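PDB 4MMO: Sso-CP2 metallo-carboxypetidase from Sulfolobus solfataricus, which probably acts as a zinc-dependent carboxypeptidase of the M20 family, hydrolysing peptide bonds at the C-terminal end of its substrates. Local coordinates for residues I209-I214 with D285-G290; Q75-I80 with R85-A90; K357-S362 with I424-E429. One frame throughout, in Å; residues are numbered along the deposited sequence.

Contact 1: residues I209-I214 with D285-G290. With SO4 (sulfate ion), chain G.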
ATOM      1  N   ILE A 209      -9.790  -6.797   3.049  1.00 33.40           N
ATOM      2  CA  ILE A 209     -10.527  -6.691   4.297  1.00 33.57           C
ATOM      3  C   ILE A 209     -10.051  -7.755   5.282  1.00 37.76           C
ATOM      4  O   ILE A 209      -9.872  -7.470   6.466  1.00 36.98           O
ATOM      5  CB  ILE A 209     -12.069  -6.782   4.073  1.00 36.38           C
ATOM      6  CG1 ILE A 209     -12.832  -6.615   5.390  1.00 41.18           C
ATOM      7  CG2 ILE A 209     -12.456  -8.092   3.435  1.00 44.27           C
ATOM      8  CD1 ILE A 209     -12.692  -5.245   5.991  1.00 47.66           C
ATOM      9  N   ASP A 210      -9.832  -8.972   4.787  1.00 34.26           N
ATOM     10  CA  ASP A 210      -9.403 -10.069   5.648  1.00 45.58           C
ATOM     11  C   ASP A 210      -8.063  -9.744   6.291  1.00 42.15           C
ATOM     12  O   ASP A 210      -7.894  -9.912   7.497  1.00 37.13           O
ATOM     13  CB  ASP A 210      -9.308 -11.383   4.869  1.00 37.13           C
ATOM     14  CG  ASP A 210     -10.671 -11.993   4.579  1.00 51.16           C
ATOM     15  OD1 ASP A 210     -11.684 -11.476   5.099  1.00 38.99           O
ATOM     16  OD2 ASP A 210     -10.725 -12.999   3.835  1.00 38.97           O
ATOM     17  N   LEU A 211      -7.119  -9.266   5.491  1.00 32.44           N
ATOM     18  CA  LEU A 211      -5.799  -8.935   6.006  1.00 34.34           C
ATOM     19  C   LEU A 211      -5.857  -7.713   6.927  1.00 46.49           C
ATOM     20  O   LEU A 211      -5.176  -7.672   7.954  1.00 37.09           O
ATOM     21  CB  LEU A 211      -4.813  -8.696   4.862  1.00 28.26           C
ATOM     22  CG  LEU A 211      -3.344  -8.541   5.271  1.00 41.62           C
ATOM     23  CD1 LEU A 211      -2.853  -9.740   6.083  1.00 36.43           C
ATOM     24  CD2 LEU A 211      -2.468  -8.341   4.043  1.00 42.76           C
ATOM     25  N   ALA A 212      -6.673  -6.725   6.562  1.00 41.79           N
ATOM     26  CA  ALA A 212      -6.876  -5.558   7.417  1.00 41.78           C
ATOM     27  C   ALA A 212      -7.399  -6.001   8.776  1.00 38.85           C
ATOM     28  O   ALA A 212      -7.003  -5.467   9.811  1.00 34.86           O
ATOM     29  CB  ALA A 212      -7.848  -4.577   6.773  1.00 33.69           C
ATOM     30  N   LYS A 213      -8.287  -6.986   8.768  1.00 30.36           N
ATOM     31  CA  LYS A 213      -8.851  -7.498  10.008  1.00 37.04           C
ATOM     32  C   LYS A 213      -7.784  -8.217  10.823  1.00 39.17           C
ATOM     33  O   LYS A 213      -7.741  -8.081  12.043  1.00 39.82           O
ATOM     34  CB  LYS A 213     -10.036  -8.424   9.720  1.00 41.27           C
ATOM     35  CG  LYS A 213     -11.383  -7.720   9.814  1.00 46.99           C
ATOM     36  CD  LYS A 213     -12.480  -8.470   9.078  1.00 42.75           C
ATOM     37  CE  LYS A 213     -13.775  -7.667   9.050  1.00 52.59           C
ATOM     38  NZ  LYS A 213     -14.276  -7.339  10.416  1.00 42.36           N
ATOM     39  N   ILE A 214      -6.917  -8.962  10.141  1.00 37.67           N
ATOM     40  CA  ILE A 214      -5.842  -9.703  10.795  1.00 35.16           C
ATOM     41  C   ILE A 214      -4.903  -8.763  11.546  1.00 44.79           C
ATOM     42  O   ILE A 214      -4.671  -8.936  12.744  1.00 43.85           O
ATOM     43  CB  ILE A 214      -5.023 -10.526   9.771  1.00 38.93           C
ATOM     44  CG1 ILE A 214      -5.846 -11.707   9.246  1.00 41.12           C
ATOM     45  CG2 ILE A 214      -3.708 -11.022  10.380  1.00 34.94           C
ATOM     46  CD1 ILE A 214      -6.141 -12.793  10.271  1.00 47.17           C
ATOM     47  N   ASP A 285       4.784  -1.410   8.403  1.00 39.80           N
ATOM     48  CA  ASP A 285       5.632  -0.644   7.497  1.00 46.09           C
ATOM     49  C   ASP A 285       4.945  -0.458   6.161  1.00 34.46           C
ATOM     50  O   ASP A 285       5.229   0.491   5.429  1.00 45.07           O
ATOM     51  CB  ASP A 285       6.964  -1.360   7.267  1.00 33.42           C
ATOM     52  CG  ASP A 285       7.722  -1.595   8.543  1.00 33.78           C
ATOM     53  OD1 ASP A 285       8.398  -0.657   9.016  1.00 49.70           O
ATOM     54  OD2 ASP A 285       7.639  -2.718   9.073  1.00 52.84           O
ATOM     55  N   GLY A 286       4.050  -1.380   5.834  1.00 43.84           N
ATOM     56  CA  GLY A 286       3.407  -1.354   4.540  1.00 29.38           C
ATOM     57  C   GLY A 286       2.178  -2.227   4.456  1.00 31.83           C
ATOM     58  O   GLY A 286       2.075  -3.260   5.113  1.00 46.66           O
ATOM     59  N   PHE A 287       1.234  -1.781   3.641  1.00 28.27           N
ATOM     60  CA  PHE A 287       0.060  -2.563   3.309  1.00 35.38           C
ATOM     61  C   PHE A 287      -0.349  -2.198   1.890  1.00 41.30           C
ATOM     62  O   PHE A 287      -0.629  -1.035   1.594  1.00 53.35           O
ATOM     63  CB  PHE A 287      -1.073  -2.276   4.297  1.00 30.52           C
ATOM     64  CG  PHE A 287      -2.299  -3.127   4.085  1.00 45.40           C
ATOM     65  CD1 PHE A 287      -2.526  -4.250   4.861  1.00 61.44           C
ATOM     66  CD2 PHE A 287      -3.224  -2.796   3.115  1.00 73.91           C
ATOM     67  CE1 PHE A 287      -3.655  -5.027   4.666  1.00 55.15           C
ATOM     68  CE2 PHE A 287      -4.349  -3.568   2.921  1.00 75.51           C
ATOM     69  CZ  PHE A 287      -4.563  -4.684   3.696  1.00 45.23           C
ATOM     70  N   GLU A 288      -0.348  -3.197   1.014  1.00 40.61           N
ATOM     71  CA  GLU A 288      -0.712  -3.014  -0.383  1.00 54.26           C
ATOM     72  C   GLU A 288      -1.802  -3.997  -0.756  1.00 41.97           C
ATOM     73  O   GLU A 288      -1.738  -5.176  -0.410  1.00 45.87           O
ATOM     74  CB  GLU A 288       0.502  -3.247  -1.285  1.00 61.82           C
ATOM     75  CG  GLU A 288       0.218  -3.163  -2.782  1.00 79.10           C
ATOM     76  CD  GLU A 288      -0.097  -1.753  -3.243  1.00101.26           C
ATOM     77  OE1 GLU A 288       0.513  -0.801  -2.708  1.00105.97           O
ATOM     78  OE2 GLU A 288      -0.954  -1.594  -4.139  1.00111.27           O
ATOM     79  N   CYS A 289      -2.803  -3.505  -1.469  1.00 48.33           N
ATOM     80  CA  CYS A 289      -3.847  -4.367  -1.994  1.00 46.04           C
ATOM     81  C   CYS A 289      -4.680  -3.656  -3.043  1.00 48.10           C
ATOM     82  O   CYS A 289      -4.982  -2.471  -2.914  1.00 50.02           O
ATOM     83  CB  CYS A 289      -4.763  -4.844  -0.876  1.00 45.36           C
ATOM     84  SG  CYS A 289      -6.045  -5.940  -1.490  1.00 75.48           S
ATOM     85  N   GLY A 290      -5.054  -4.396  -4.081  1.00 47.63           N
ATOM     86  CA  GLY A 290      -5.953  -3.890  -5.095  1.00 43.46           C
ATOM     87  C   GLY A 290      -5.429  -2.672  -5.824  1.00 57.70           C
ATOM     88  O   GLY A 290      -4.224  -2.428  -5.875  1.00 46.76           O
TER
HETATM   89  S   SO4 G 501     -16.067  -9.789  12.801  1.00 76.43           S
HETATM   90  O1  SO4 G 501     -15.098  -9.769  11.709  1.00 51.02           O
HETATM   91  O2  SO4 G 501     -15.373 -10.105  14.045  1.00 65.30           O
HETATM   92  O3  SO4 G 501     -16.705  -8.478  12.923  1.00 78.51           O
HETATM   93  O4  SO4 G 501     -17.087 -10.803  12.534  1.00 63.56           O

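Contact 2: residues Q75-I80 with R85-A90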
ATOM      1  N   GLN A  75      23.060   3.225   2.991  1.00 37.17           N
ATOM      2  CA  GLN A  75      21.663   3.215   2.576  1.00 36.96           C
ATOM      3  C   GLN A  75      21.534   3.640   1.114  1.00 46.19           C
ATOM      4  O   GLN A  75      22.416   4.322   0.586  1.00 31.55           O
ATOM      5  CB  GLN A  75      20.848   4.168   3.452  1.00 62.77           C
ATOM      6  CG  GLN A  75      20.501   3.619   4.831  1.00 74.59           C
ATOM      7  CD  GLN A  75      19.130   2.965   4.879  1.00102.00           C
ATOM      8  OE1 GLN A  75      18.159   3.486   4.331  1.00115.42           O
ATOM      9  NE2 GLN A  75      19.047   1.816   5.540  1.00107.76           N
ATOM     10  N   PRO A  76      20.425   3.252   0.457  1.00 42.57           N
ATOM     11  CA  PRO A  76      20.178   3.714  -0.916  1.00 43.50           C
ATOM     12  C   PRO A  76      20.024   5.229  -0.944  1.00 47.85           C
ATOM     13  O   PRO A  76      19.910   5.830   0.127  1.00 40.86           O
ATOM     14  CB  PRO A  76      18.857   3.030  -1.296  1.00 43.34           C
ATOM     15  CG  PRO A  76      18.678   1.920  -0.311  1.00 54.52           C
ATOM     16  CD  PRO A  76      19.342   2.384   0.950  1.00 40.91           C
ATOM     17  N   VAL A  77      20.018   5.830  -2.132  1.00 42.94           N
ATOM     18  CA  VAL A  77      20.011   7.288  -2.253  1.00 40.41           C
ATOM     19  C   VAL A  77      18.822   7.813  -3.052  1.00 43.59           C
ATOM     20  O   VAL A  77      18.749   9.003  -3.356  1.00 37.80           O
ATOM     21  CB  VAL A  77      21.321   7.800  -2.888  1.00 35.78           C
ATOM     22  CG1 VAL A  77      22.510   7.390  -2.034  1.00 51.28           C
ATOM     23  CG2 VAL A  77      21.481   7.272  -4.311  1.00 48.14           C
ATOM     24  N   ASP A  78      17.884   6.934  -3.380  1.00 42.28           N
ATOM     25  CA  ASP A  78      16.695   7.343  -4.114  1.00 64.09           C
ATOM     26  C   ASP A  78      15.744   8.100  -3.188  1.00 73.39           C
ATOM     27  O   ASP A  78      15.581   7.719  -2.032  1.00 65.99           O
ATOM     28  CB  ASP A  78      15.995   6.121  -4.706  1.00 65.20           C
ATOM     29  CG  ASP A  78      16.890   5.335  -5.644  1.00 83.46           C
ATOM     30  OD1 ASP A  78      17.133   5.809  -6.774  1.00 79.73           O
ATOM     31  OD2 ASP A  78      17.348   4.241  -5.252  1.00102.97           O
ATOM     32  N   PRO A  79      15.109   9.174  -3.690  1.00 80.74           N
ATOM     33  CA  PRO A  79      15.178   9.701  -5.056  1.00 75.32           C
ATOM     34  C   PRO A  79      16.320  10.696  -5.262  1.00 54.39           C
ATOM     35  O   PRO A  79      16.438  11.662  -4.509  1.00 51.15           O
ATOM     36  CB  PRO A  79      13.821  10.395  -5.227  1.00 83.97           C
ATOM     37  CG  PRO A  79      13.336  10.696  -3.822  1.00 79.46           C
ATOM     38  CD  PRO A  79      14.257  10.021  -2.838  1.00 72.31           C
ATOM     39  N   ILE A  80      17.129  10.462  -6.292  1.00 57.41           N
ATOM     40  CA  ILE A  80      18.309  11.280  -6.571  1.00 58.59           C
ATOM     41  C   ILE A  80      17.957  12.756  -6.737  1.00 54.63           C
ATOM     42  O   ILE A  80      18.791  13.630  -6.500  1.00 49.12           O
ATOM     43  CB  ILE A  80      19.048  10.770  -7.843  1.00 58.15           C
ATOM     44  CG1 ILE A  80      19.854   9.508  -7.533  1.00 71.06           C
ATOM     45  CG2 ILE A  80      20.015  11.815  -8.400  1.00 47.74           C
ATOM     46  CD1 ILE A  80      19.028   8.265  -7.292  1.00 94.85           C
ATOM     47  N   ARG A  85      23.634  17.772  -4.146  1.00 46.02           N
ATOM     48  CA  ARG A  85      24.900  17.349  -4.724  1.00 50.70           C
ATOM     49  C   ARG A  85      24.802  15.845  -4.917  1.00 48.31           C
ATOM     50  O   ARG A  85      24.056  15.186  -4.201  1.00 57.72           O
ATOM     51  CB  ARG A  85      26.056  17.701  -3.786  1.00 74.09           C
ATOM     52  CG  ARG A  85      26.032  19.136  -3.271  1.00 74.91           C
ATOM     53  CD  ARG A  85      26.826  19.276  -1.984  1.00 76.20           C
ATOM     54  NE  ARG A  85      26.727  20.623  -1.426  1.00 66.73           N
ATOM     55  CZ  ARG A  85      25.752  21.038  -0.621  1.00 63.35           C
ATOM     56  NH1 ARG A  85      24.775  20.217  -0.258  1.00 52.78           N
ATOM     57  NH2 ARG A  85      25.756  22.285  -0.175  1.00 61.72           N
ATOM     58  N   ALA A  86      25.533  15.301  -5.886  1.00 53.78           N
ATOM     59  CA  ALA A  86      25.468  13.868  -6.160  1.00 57.20           C
ATOM     60  C   ALA A  86      25.774  13.085  -4.882  1.00 40.92           C
ATOM     61  O   ALA A  86      26.741  13.401  -4.192  1.00 42.09           O
ATOM     62  CB  ALA A  86      26.447  13.491  -7.256  1.00 50.51           C
ATOM     63  N   PRO A  87      24.952  12.065  -4.565  1.00 45.92           N
ATOM     64  CA  PRO A  87      25.092  11.307  -3.316  1.00 52.11           C
ATOM     65  C   PRO A  87      26.499  10.817  -3.007  1.00 52.50           C
ATOM     66  O   PRO A  87      26.818  10.659  -1.829  1.00 47.84           O
ATOM     67  CB  PRO A  87      24.167  10.110  -3.535  1.00 53.15           C
ATOM     68  CG  PRO A  87      23.122  10.616  -4.431  1.00 43.23           C
ATOM     69  CD  PRO A  87      23.794  11.595  -5.347  1.00 46.56           C
ATOM     70  N   PHE A  88      27.319  10.582  -4.028  1.00 41.50           N
ATOM     71  CA  PHE A  88      28.663  10.054  -3.808  1.00 37.54           C
ATOM     72  C   PHE A  88      29.764  10.983  -4.322  1.00 29.33           C
ATOM     73  O   PHE A  88      30.884  10.553  -4.583  1.00 36.30           O
ATOM     74  CB  PHE A  88      28.773   8.656  -4.411  1.00 39.78           C
ATOM     75  CG  PHE A  88      27.858   7.663  -3.759  1.00 44.55           C
ATOM     76  CD1 PHE A  88      28.175   7.122  -2.520  1.00 39.90           C
ATOM     77  CD2 PHE A  88      26.670   7.289  -4.364  1.00 38.01           C
ATOM     78  CE1 PHE A  88      27.331   6.216  -1.903  1.00 37.83           C
ATOM     79  CE2 PHE A  88      25.820   6.382  -3.754  1.00 44.48           C
ATOM     80  CZ  PHE A  88      26.151   5.846  -2.519  1.00 37.13           C
ATOM     81  N   SER A  89      29.449  12.267  -4.434  1.00 35.61           N
ATOM     82  CA  SER A  89      30.441  13.253  -4.844  1.00 37.24           C
ATOM     83  C   SER A  89      31.428  13.552  -3.716  1.00 53.96           C
ATOM     84  O   SER A  89      32.582  13.891  -3.978  1.00 52.52           O
ATOM     85  CB  SER A  89      29.755  14.546  -5.291  1.00 51.87           C
ATOM     86  OG  SER A  89      28.902  15.055  -4.280  1.00 53.24           O
ATOM     87  N   ALA A  90      30.976  13.409  -2.469  1.00 50.31           N
ATOM     88  CA  ALA A  90      31.775  13.785  -1.300  1.00 40.75           C
ATOM     89  C   ALA A  90      32.251  15.221  -1.452  1.00 43.35           C
ATOM     90  O   ALA A  90      33.418  15.536  -1.229  1.00 41.69           O
ATOM     91  CB  ALA A  90      32.954  12.842  -1.119  1.00 35.94           C
TER

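Contact 3: residues K357-S362 with I424-E429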
ATOM      1  N   LYS A 357      33.579   3.010  30.620  1.00 45.50           N
ATOM      2  CA  LYS A 357      34.242   4.043  31.406  1.00 39.33           C
ATOM      3  C   LYS A 357      35.259   4.786  30.557  1.00 35.09           C
ATOM      4  O   LYS A 357      35.245   6.012  30.503  1.00 33.13           O
ATOM      5  CB  LYS A 357      34.925   3.428  32.631  1.00 43.72           C
ATOM      6  CG  LYS A 357      33.977   3.146  33.787  1.00 44.94           C
ATOM      7  CD  LYS A 357      34.624   2.250  34.835  1.00 63.47           C
ATOM      8  CE  LYS A 357      33.944   2.390  36.189  1.00 68.82           C
ATOM      9  NZ  LYS A 357      34.515   1.455  37.197  1.00 82.52           N
ATOM     10  N   ALA A 358      36.132   4.037  29.888  1.00 31.89           N
ATOM     11  CA  ALA A 358      37.134   4.628  29.002  1.00 35.93           C
ATOM     12  C   ALA A 358      36.478   5.506  27.939  1.00 36.92           C
ATOM     13  O   ALA A 358      37.026   6.528  27.530  1.00 39.69           O
ATOM     14  CB  ALA A 358      37.960   3.537  28.345  1.00 32.30           C
ATOM     15  N   MET A 359      35.291   5.106  27.503  1.00 36.81           N
ATOM     16  CA  MET A 359      34.575   5.831  26.463  1.00 45.87           C
ATOM     17  C   MET A 359      33.979   7.140  27.003  1.00 42.12           C
ATOM     18  O   MET A 359      34.084   8.189  26.370  1.00 31.18           O
ATOM     19  CB  MET A 359      33.478   4.931  25.892  1.00 36.52           C
ATOM     20  CG  MET A 359      32.987   5.323  24.526  1.00 58.49           C
ATOM     21  SD  MET A 359      34.214   5.187  23.201  1.00 41.92           S
ATOM     22  CE  MET A 359      34.301   3.415  22.968  1.00 61.48           C
ATOM     23  N   ILE A 360      33.361   7.075  28.178  1.00 38.94           N
ATOM     24  CA  ILE A 360      32.825   8.270  28.831  1.00 39.39           C
ATOM     25  C   ILE A 360      33.912   9.311  29.116  1.00 39.71           C
ATOM     26  O   ILE A 360      33.726  10.501  28.870  1.00 38.94           O
ATOM     27  CB  ILE A 360      32.108   7.910  30.151  1.00 50.53           C
ATOM     28  CG1 ILE A 360      30.796   7.188  29.842  1.00 30.01           C
ATOM     29  CG2 ILE A 360      31.835   9.170  30.996  1.00 40.83           C
ATOM     30  CD1 ILE A 360      30.050   6.677  31.064  1.00 32.41           C
ATOM     31  N   GLU A 361      35.044   8.863  29.641  1.00 35.46           N
ATOM     32  CA  GLU A 361      36.094   9.784  30.062  1.00 38.87           C
ATOM     33  C   GLU A 361      36.777  10.424  28.851  1.00 29.68           C
ATOM     34  O   GLU A 361      37.044  11.628  28.842  1.00 37.53           O
ATOM     35  CB  GLU A 361      37.110   9.062  30.955  1.00 40.76           C
ATOM     36  CG  GLU A 361      38.224   9.958  31.504  1.00 68.46           C
ATOM     37  CD  GLU A 361      39.240   9.202  32.355  1.00 71.90           C
ATOM     38  OE1 GLU A 361      40.439   9.548  32.290  1.00 54.55           O
ATOM     39  OE2 GLU A 361      38.849   8.264  33.084  1.00 52.11           O
ATOM     40  N   SER A 362      37.047   9.624  27.825  1.00 34.83           N
ATOM     41  CA  SER A 362      37.663  10.142  26.605  1.00 35.24           C
ATOM     42  C   SER A 362      36.753  11.150  25.910  1.00 37.43           C
ATOM     43  O   SER A 362      37.217  12.180  25.416  1.00 39.17           O
ATOM     44  CB  SER A 362      38.010   9.002  25.641  1.00 38.57           C
ATOM     45  OG  SER A 362      36.872   8.214  25.345  1.00 36.48           O
ATOM     46  N   ILE A 424      38.414  11.075  15.361  1.00 34.44           N
ATOM     47  CA  ILE A 424      39.740  10.464  15.386  1.00 38.79           C
ATOM     48  C   ILE A 424      40.341  10.661  16.776  1.00 49.50           C
ATOM     49  O   ILE A 424      40.891   9.739  17.377  1.00 45.44           O
ATOM     50  CB  ILE A 424      40.677  11.106  14.334  1.00 38.22           C
ATOM     51  CG1 ILE A 424      40.166  10.820  12.920  1.00 37.51           C
ATOM     52  CG2 ILE A 424      42.110  10.583  14.483  1.00 31.38           C
ATOM     53  CD1 ILE A 424      40.844  11.636  11.831  1.00 36.15           C
ATOM     54  N   LYS A 425      40.204  11.882  17.274  1.00 36.79           N
ATOM     55  CA  LYS A 425      40.758  12.293  18.554  1.00 43.92           C
ATOM     56  C   LYS A 425      40.116  11.520  19.707  1.00 45.20           C
ATOM     57  O   LYS A 425      40.811  11.024  20.596  1.00 38.38           O
ATOM     58  CB  LYS A 425      40.525  13.792  18.698  1.00 53.61           C
ATOM     59  CG  LYS A 425      41.227  14.482  19.829  1.00 74.36           C
ATOM     60  CD  LYS A 425      41.034  15.974  19.642  1.00 97.87           C
ATOM     61  CE  LYS A 425      41.508  16.792  20.820  1.00113.04           C
ATOM     62  NZ  LYS A 425      41.202  18.231  20.583  1.00119.60           N
ATOM     63  N   HIS A 426      38.790  11.415  19.679  1.00 31.98           N
ATOM     64  CA  HIS A 426      38.043  10.631  20.657  1.00 35.76           C
ATOM     65  C   HIS A 426      38.523   9.185  20.685  1.00 37.93           C
ATOM     66  O   HIS A 426      38.651   8.585  21.753  1.00 41.72           O
ATOM     67  CB  HIS A 426      36.547  10.683  20.340  1.00 29.19           C
ATOM     68  CG  HIS A 426      35.680  10.030  21.368  1.00 33.75           C
ATOM     69  ND1 HIS A 426      34.312   9.909  21.218  1.00 35.47           N
ATOM     70  CD2 HIS A 426      35.970   9.468  22.567  1.00 36.27           C
ATOM     71  CE1 HIS A 426      33.805   9.300  22.270  1.00 42.38           C
ATOM     72  NE2 HIS A 426      34.792   9.018  23.106  1.00 38.34           N
ATOM     73  N   THR A 427      38.799   8.624  19.513  1.00 32.49           N
ATOM     74  CA  THR A 427      39.213   7.230  19.431  1.00 31.93           C
ATOM     75  C   THR A 427      40.601   7.049  20.032  1.00 24.88           C
ATOM     76  O   THR A 427      40.859   6.074  20.738  1.00 33.34           O
ATOM     77  CB  THR A 427      39.248   6.728  17.975  1.00 39.10           C
ATOM     78  OG1 THR A 427      37.971   6.937  17.355  1.00 31.27           O
ATOM     79  CG2 THR A 427      39.611   5.245  17.933  1.00 27.80           C
ATOM     80  N   GLU A 428      41.494   7.984  19.720  1.00 30.64           N
ATOM     81  CA  GLU A 428      42.854   7.972  20.248  1.00 45.82           C
ATOM     82  C   GLU A 428      42.842   7.966  21.772  1.00 44.08           C
ATOM     83  O   GLU A 428      43.443   7.095  22.399  1.00 46.87           O
ATOM     84  CB  GLU A 428      43.638   9.181  19.731  1.00 40.92           C
ATOM     85  CG  GLU A 428      44.191   8.993  18.326  1.00 45.15           C
ATOM     86  CD  GLU A 428      44.747  10.273  17.719  1.00 51.36           C
ATOM     87  OE1 GLU A 428      44.450  11.372  18.233  1.00 50.42           O
ATOM     88  OE2 GLU A 428      45.477  10.179  16.715  1.00 70.33           O
ATOM     89  N   GLU A 429      42.142   8.930  22.362  1.00 46.03           N
ATOM     90  CA  GLU A 429      42.032   9.009  23.815  1.00 27.79           C
ATOM     91  C   GLU A 429      41.379   7.756  24.381  1.00 39.11           C
ATOM     92  O   GLU A 429      41.777   7.273  25.441  1.00 34.65           O
ATOM     93  CB  GLU A 429      41.239  10.246  24.235  1.00 36.31           C
ATOM     94  CG  GLU A 429      42.068  11.519  24.311  1.00 65.33           C
ATOM     95  CD  GLU A 429      43.175  11.435  25.348  1.00 91.92           C
ATOM     96  OE1 GLU A 429      44.168  12.178  25.216  1.00111.24           O
ATOM     97  OE2 GLU A 429      43.051  10.624  26.295  1.00 78.08           O
TER

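Contact 1: residues I209-I214 with D285-G290
Leu211 overlaps one corner of the Phe287 ring, reaching from helix 207-218 to strand 283-290. Its CD2 methyl lies 3.6 Å from Phe287 CE1; CB, CG and CD2 all gather round that ring atom, approaching the ring obliquely. The two side chains run past one another, heading opposite ways. Phe287 holds its ring anti to the backbone N (chi1 -176°), which carries it off the strand toward the helix. The side-chain contact is apolar and buried, and the ring also comes up to the backbone of the helix, with CE1 of Phe287 3.9 Å from Ala212 N. The two backbones stay well apart, the nearest CA atoms, those of Ala212 and Phe287, being 8.6 Å from each other; Leu211 and the Phe287 ring together span the distance. On the far side of the helix Lys213 NZ donates to O1 of a sulfate, 2.9 Å away, probably an ion from the crystallisation liquor; Met221 N of the second subunit binds it too. Two residues on from Phe287, Cys289 is bonded by a disulfide to Cys208, which joins the same strand covalently to the start of the same helix. Leu211 also packs on Leu187 and Leu189 of strand 178-190, and Phe287 on Ala306 of strand 299-312. Strand 283-290 pairs with an antiparallel strand of the second subunit, where the Phe287 rings of the two chains meet and Ala212 packs on its counterpart: helix over sheet, continued across the dimer interface.

Contact 2: residues Q75-I80 with R85-A90
Val77 and Pro87 meet through apolar contact, the main business between 75-80 and 85-90. The two side chains cross obliquely: Val77 CG1 comes to 3.5 Å from Pro87 CB, while CG2 of the valine reaches Pro87 CG at 3.7 Å. The two methyls lie along the CB-CG bond of the proline ring, one against each of its atoms, and Val77 CB is equally near Pro87 CG. Val77 CG1 stands anti to the carbonyl carbon (chi1 -60°), and from there it serves a second partner, Phe88 CE2, at 3.9 Å. It approaches that ring obliquely, so a single methyl is shared between a proline ring and an aromatic one. Phe88 in turn touches Pro15.

Hydrogen bonding acts within 85-90 and shapes the surface that Val77 meets. Ala86 to Ser89 form a type I beta turn with Pro87 and Phe88 at its two central positions, so these two are the residues that touch the valine, Phe88 through the end of its ring. Ala86 O accepts twice from Ser89: from N at 2.9 Å, closing the turn, and from OG at 2.7 Å, which arrives in the carbonyl plane on a lone pair. Arg100 is shared by both segments: it bonds to the backbone oxygens of Gln75 and Pro76 and pairs through its backbone with Pro87. Gln75 NE2 bonds to Glu138, a residue seen to bind zinc in this protein although no metal is bound to it in this chain.

Across the contact itself, then, the chemistry is hydrophobic. Shape fit joins the two parts of the loop, whereas direction and rigidity are probably set by the polar bonds inside the turn and to Arg100.

Contact 3: residues K357-S362 with I424-E429
The imidazole of His426 presents an edge to helix 354-367: Ser362 OG lies in the plane of the ring, 3.2 Å from NE2, and Met359 O is also at the edge, near that plane. The NE2-H group gives Met359 O a weak hydrogen bond, 3.4 Å long and bent only to 159°. Met359 SD approaches obliquely, 4.5 Å from the centre of the His426 ring, in a sulfur-aromatic contact between side chains set roughly perpendicular to one another. With its CG swung opposite the backbone N (chi1 -174°), His426 sends NE2 across the gap between the helices. Ser362 turns OG between its own backbone N and carbonyl carbon, bringing it near the carbonyl oxygens of Ala358 and Met359 as well as the imidazole. With an alanine at position His426, Met359 O is likely to lose its weak donor, and a gap would probably open beside Ser362 and the methionine sulfur. Further along, Ser362 CB packs on Glu429 CB at 3.7 Å, where the helices come nearest in CA terms. Phe430 extends this apolar layer, touching both Met359 and Ser362, while the opposite face of helix 417-433 rests on helix 102-121 through Thr427 and Glu428. The two helical segments approach to 9.1 Å between axes at 132°, a strongly inclined antiparallel pair. This is plain helix-helix packing, joining helices 354-367 and 417-433 within the zinc-bearing alpha/beta domain of an M20 peptidase.

Following the chain from its N terminus, contact 2 comes first and closes a very short loop, with four residues between 75-80 and 85-90, after strand 65-71 and close to the metal site. Contact 1 then closes a 70-residue excursion, rich in helix, from helix 207-218 to strand 283-290 in the dimerisation region. Contact 3 closes last, bringing helix 354-367 to the C-terminal helix 417-433. The three loops follow in series, so none nests in or crosses another. None of the contacts touch: contacts 1 and 3, their centres about 48 Å apart, lie on opposite sides of the chain's centre, while contacts 2 and 3 belong to the zinc-bearing part.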